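Local coordinates for protein 2-hydroxyhepta-2,4-diene-1,7-dioate isomerase (Mycobacterium abscessus, PDB 3RR6) that is of unproven function but belongs to the fumarylacetoacetate hydrolase family and may act as a metal-dependent isomerase or acetylpyruvate hydrolase, at residues 51-55 with 56-60; 238-241 with 242-246. One frame throughout, in Å; residues are numbered along the deposited sequence.

Contact 1: residues 51-55 with 56-60; sequences WPLAD and VRLLA
Between W51 and V56, in the N-terminal Rv2993c-like region, the chain leaves strand 49-52, makes a single short 3-10 turn through L53, A54 and D55, and straightens again toward strand 57-58. Two successive backbone bonds wind it: D55 N to P52 O at 2.9 Å, then V56 N to L53 O at 3.3 Å. The second is nearly straight at its hydrogen (165°), yet the donor stands above the L53 carbonyl plane, well off a lone pair. At the exit from the turn a water lies 2.9 Å from A54 O and 2.6 Å from V56 O, within hydrogen-bonding distance of both.

V56 is the hub of the side-chain packing. Its two methyls part company: CG1, anti to its own carbonyl carbon (chi1 -60°), meets W51 CB at 3.6 Å and lies obliquely to the indole, the two side chains crossing at about a right angle. CG2 turns instead to the L53 side, 3.4 Å from L53 O and 4.3 Å from L53 CD1. The same L53 methyl reaches onward to L58 CD2, also at 4.3 Å, so a leucine at the start of the turn and one beyond it share one apolar patch.

The indole NE1 is held by D14. W51 and V56 both rest on I10 of strand 6-12, whereas L53 and L58 cover I21 of strand 15-22, and L58 also touches P176 and W177 of strand 172-179.

Contact 2: residues 238-241 with 242-246; sequences GPIV and DGDTV
V241 and D244 are the ends of a type II beta turn that carries the chain from the short, loosely paired strand 238-239 into strand 245-250, in the region matching the fumarylacetoacetate hydrolase family. The turn is closed by D244 N donating to V241 O (3.0 Å, 160° at the hydrogen), and G243 occupies its third position with a positive phi of 96°.

The D244 side chain folds back across this turn. CB lies 3.3 Å from V241 O. With CG anti to its own carbonyl carbon (chi1 -75°), the carboxylate swings in beside V241, and CG itself is 3.3 Å from the same carbonyl oxygen. OD1 passes the V241 methyl CG2 at 3.6 Å and takes its hydrogen bond from N194 ND2. OD2 accepts V241 N, which approaches from above the carboxylate plane. V241 is thus bonded at both N and O by one aspartate, through its carboxylate and its backbone N respectively, and both carboxylate oxygens have a donor, which would be expected to favour the ionised form.

Farther in, I240 CG2 packs against V246 CB, and both side chains also touch V260 of strand 254-261 and H117 of strand 115-125. D242 points its OD1 to R262 N. A water bridges the two segments, donating to D244 OD2 at 2.7 Å and to P239 O at 2.8 Å.

Contacts 1 and 2 are separate local turns, a 3-10 bend in the N-terminal Rv2993c-like range and a type II beta turn in the fumarylacetoacetate hydrolase range. Their centres lie about 25 Å apart and their nearest atoms about 13 Å, so they do not touch. Strand pairings still connect them: strand 57-58 pairs with 6-12, 6-12 in turn with 172-179, that with 141-152, and that with 115-125, the partner of 238-239. Both sit toward the periphery, with centres about 19 and 18 Å from that of the chain. Small molecules probably from the crystallisation liquor approach each, ethanediol near L58 and di(hydroxyethyl)ether at T245 OG1; neither identifies an active site.

Contact 1: residues 51-55 with 56-60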
# COMPACT_ATOMS: atom_id res chain seq x y z
N TRP A 51 -1.39 23.30 -9.25
CA TRP A 51 -2.64 23.07 -9.97
C TRP A 51 -3.77 22.79 -8.98
O TRP A 51 -3.53 22.20 -7.92
CB TRP A 51 -2.52 21.85 -10.88
CG TRP A 51 -1.35 21.85 -11.81
CD1 TRP A 51 -1.35 22.23 -13.12
CD2 TRP A 51 -0.01 21.44 -11.51
NE1 TRP A 51 -0.09 22.08 -13.65
CE2 TRP A 51 0.75 21.60 -12.68
CE3 TRP A 51 0.62 20.96 -10.35
CZ2 TRP A 51 2.11 21.29 -12.74
CZ3 TRP A 51 1.97 20.64 -10.41
CH2 TRP A 51 2.70 20.81 -11.60
N PRO A 52 -5.01 23.16 -9.34
CA PRO A 52 -6.13 22.65 -8.55
C PRO A 52 -6.18 21.12 -8.64
O PRO A 52 -5.96 20.56 -9.72
CB PRO A 52 -7.35 23.29 -9.22
CG PRO A 52 -6.82 24.47 -9.95
CD PRO A 52 -5.45 24.08 -10.40
N LEU A 53 -6.43 20.46 -7.51
CA LEU A 53 -6.43 19.00 -7.45
C LEU A 53 -7.44 18.39 -8.42
O LEU A 53 -7.18 17.35 -9.04
CB LEU A 53 -6.71 18.51 -6.02
CG LEU A 53 -6.60 17.00 -5.76
CD1 LEU A 53 -5.21 16.46 -6.08
CD2 LEU A 53 -6.97 16.70 -4.32
N ALA A 54 -8.59 19.05 -8.58
CA ALA A 54 -9.62 18.61 -9.52
C ALA A 54 -9.13 18.58 -10.97
O ALA A 54 -9.64 17.80 -11.77
CB ALA A 54 -10.86 19.50 -9.40
N ASP A 55 -8.16 19.43 -11.30
CA ASP A 55 -7.64 19.56 -12.67
C ASP A 55 -6.57 18.53 -13.05
O ASP A 55 -6.16 18.49 -14.21
CB ASP A 55 -7.06 20.96 -12.88
CG ASP A 55 -8.11 22.06 -12.86
OD1 ASP A 55 -9.31 21.76 -12.65
OD2 ASP A 55 -7.73 23.23 -13.06
N VAL A 56 -6.12 17.73 -12.09
CA VAL A 56 -5.04 16.78 -12.34
C VAL A 56 -5.45 15.36 -11.96
O VAL A 56 -6.50 15.14 -11.35
CB VAL A 56 -3.74 17.19 -11.58
CG1 VAL A 56 -3.28 18.58 -12.05
CG2 VAL A 56 -3.95 17.15 -10.08
N ARG A 57 -4.61 14.41 -12.35
CA ARG A 57 -4.89 12.99 -12.14
C ARG A 57 -3.85 12.40 -11.20
O ARG A 57 -2.66 12.42 -11.51
CB ARG A 57 -4.87 12.25 -13.47
CG ARG A 57 -5.48 10.86 -13.41
CD ARG A 57 -5.59 10.22 -14.78
NE ARG A 57 -4.34 9.60 -15.22
CZ ARG A 57 -3.56 10.08 -16.18
NH1 ARG A 57 -3.89 11.19 -16.83
NH2 ARG A 57 -2.44 9.45 -16.50
N LEU A 58 -4.30 11.87 -10.07
CA LEU A 58 -3.43 11.19 -9.12
C LEU A 58 -2.91 9.88 -9.71
O LEU A 58 -3.67 9.10 -10.30
CB LEU A 58 -4.17 10.88 -7.81
CG LEU A 58 -4.50 12.07 -6.90
CD1 LEU A 58 -5.49 11.67 -5.82
CD2 LEU A 58 -3.22 12.62 -6.30
N LEU A 59 -1.61 9.67 -9.55
CA LEU A 59 -0.92 8.44 -9.95
C LEU A 59 -0.52 7.67 -8.70
O LEU A 59 -0.80 8.11 -7.59
CB LEU A 59 0.33 8.81 -10.75
CG LEU A 59 0.13 9.75 -11.93
CD1 LEU A 59 1.46 10.11 -12.55
CD2 LEU A 59 -0.81 9.11 -12.96
N ALA A 60 0.15 6.53 -8.86
CA ALA A 60 0.76 5.89 -7.69
C ALA A 60 1.70 6.91 -7.05
O ALA A 60 2.39 7.63 -7.77
CB ALA A 60 1.53 4.64 -8.08
O HOH W 1 -9.14 14.95 -11.46

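Contact 2: residues 238-241 with 242-246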
# COMPACT_ATOMS: atom_id res chain seq x y z
N GLY A 238 -11.80 -11.85 -0.24
CA GLY A 238 -12.72 -12.52 -1.15
C GLY A 238 -12.53 -12.06 -2.58
O GLY A 238 -11.65 -11.24 -2.86
N PRO A 239 -13.36 -12.57 -3.49
CA PRO A 239 -13.14 -12.38 -4.91
C PRO A 239 -13.50 -11.00 -5.46
O PRO A 239 -14.39 -10.32 -4.94
CB PRO A 239 -14.04 -13.45 -5.55
CG PRO A 239 -15.11 -13.64 -4.58
CD PRO A 239 -14.47 -13.52 -3.23
N ILE A 240 -12.79 -10.61 -6.52
CA ILE A 240 -13.15 -9.49 -7.37
C ILE A 240 -13.32 -10.06 -8.78
O ILE A 240 -12.58 -10.98 -9.18
CB ILE A 240 -12.11 -8.35 -7.35
CG1 ILE A 240 -10.70 -8.86 -7.64
CG2 ILE A 240 -12.14 -7.66 -6.00
CD1 ILE A 240 -9.65 -7.75 -7.82
N VAL A 241 -14.32 -9.55 -9.50
CA VAL A 241 -14.64 -10.03 -10.84
C VAL A 241 -14.85 -8.86 -11.79
O VAL A 241 -14.98 -7.71 -11.36
CB VAL A 241 -15.90 -10.95 -10.85
CG1 VAL A 241 -15.66 -12.18 -9.98
CG2 VAL A 241 -17.15 -10.19 -10.41
N ASP A 242 -14.87 -9.17 -13.08
CA ASP A 242 -15.09 -8.18 -14.11
C ASP A 242 -16.31 -7.33 -13.80
O ASP A 242 -17.40 -7.85 -13.50
CB ASP A 242 -15.29 -8.88 -15.46
CG ASP A 242 -15.47 -7.91 -16.61
OD1 ASP A 242 -14.61 -7.04 -16.81
OD2 ASP A 242 -16.49 -8.03 -17.34
N GLY A 243 -16.13 -6.01 -13.85
CA GLY A 243 -17.20 -5.07 -13.59
C GLY A 243 -17.26 -4.54 -12.17
O GLY A 243 -17.99 -3.58 -11.91
N ASP A 244 -16.52 -5.15 -11.25
CA ASP A 244 -16.51 -4.69 -9.86
C ASP A 244 -15.73 -3.39 -9.71
O ASP A 244 -14.91 -3.05 -10.56
CB ASP A 244 -15.85 -5.71 -8.92
CG ASP A 244 -16.71 -6.92 -8.62
OD1 ASP A 244 -17.92 -6.95 -8.96
OD2 ASP A 244 -16.15 -7.87 -8.03
N THR A 245 -16.01 -2.66 -8.63
CA THR A 245 -15.11 -1.61 -8.13
C THR A 245 -14.74 -2.00 -6.72
O THR A 245 -15.61 -2.33 -5.92
CB THR A 245 -15.76 -0.22 -8.15
OG1 THR A 245 -15.99 0.17 -9.51
CG2 THR A 245 -14.85 0.82 -7.48
N VAL A 246 -13.44 -1.99 -6.43
CA VAL A 246 -12.94 -2.34 -5.10
C VAL A 246 -12.22 -1.14 -4.52
O VAL A 246 -11.38 -0.52 -5.19
CB VAL A 246 -12.05 -3.61 -5.12
CG1 VAL A 246 -10.89 -3.48 -6.10
CG2 VAL A 246 -11.54 -3.95 -3.71
O HOH W 2 -16.84 -9.77 -6.18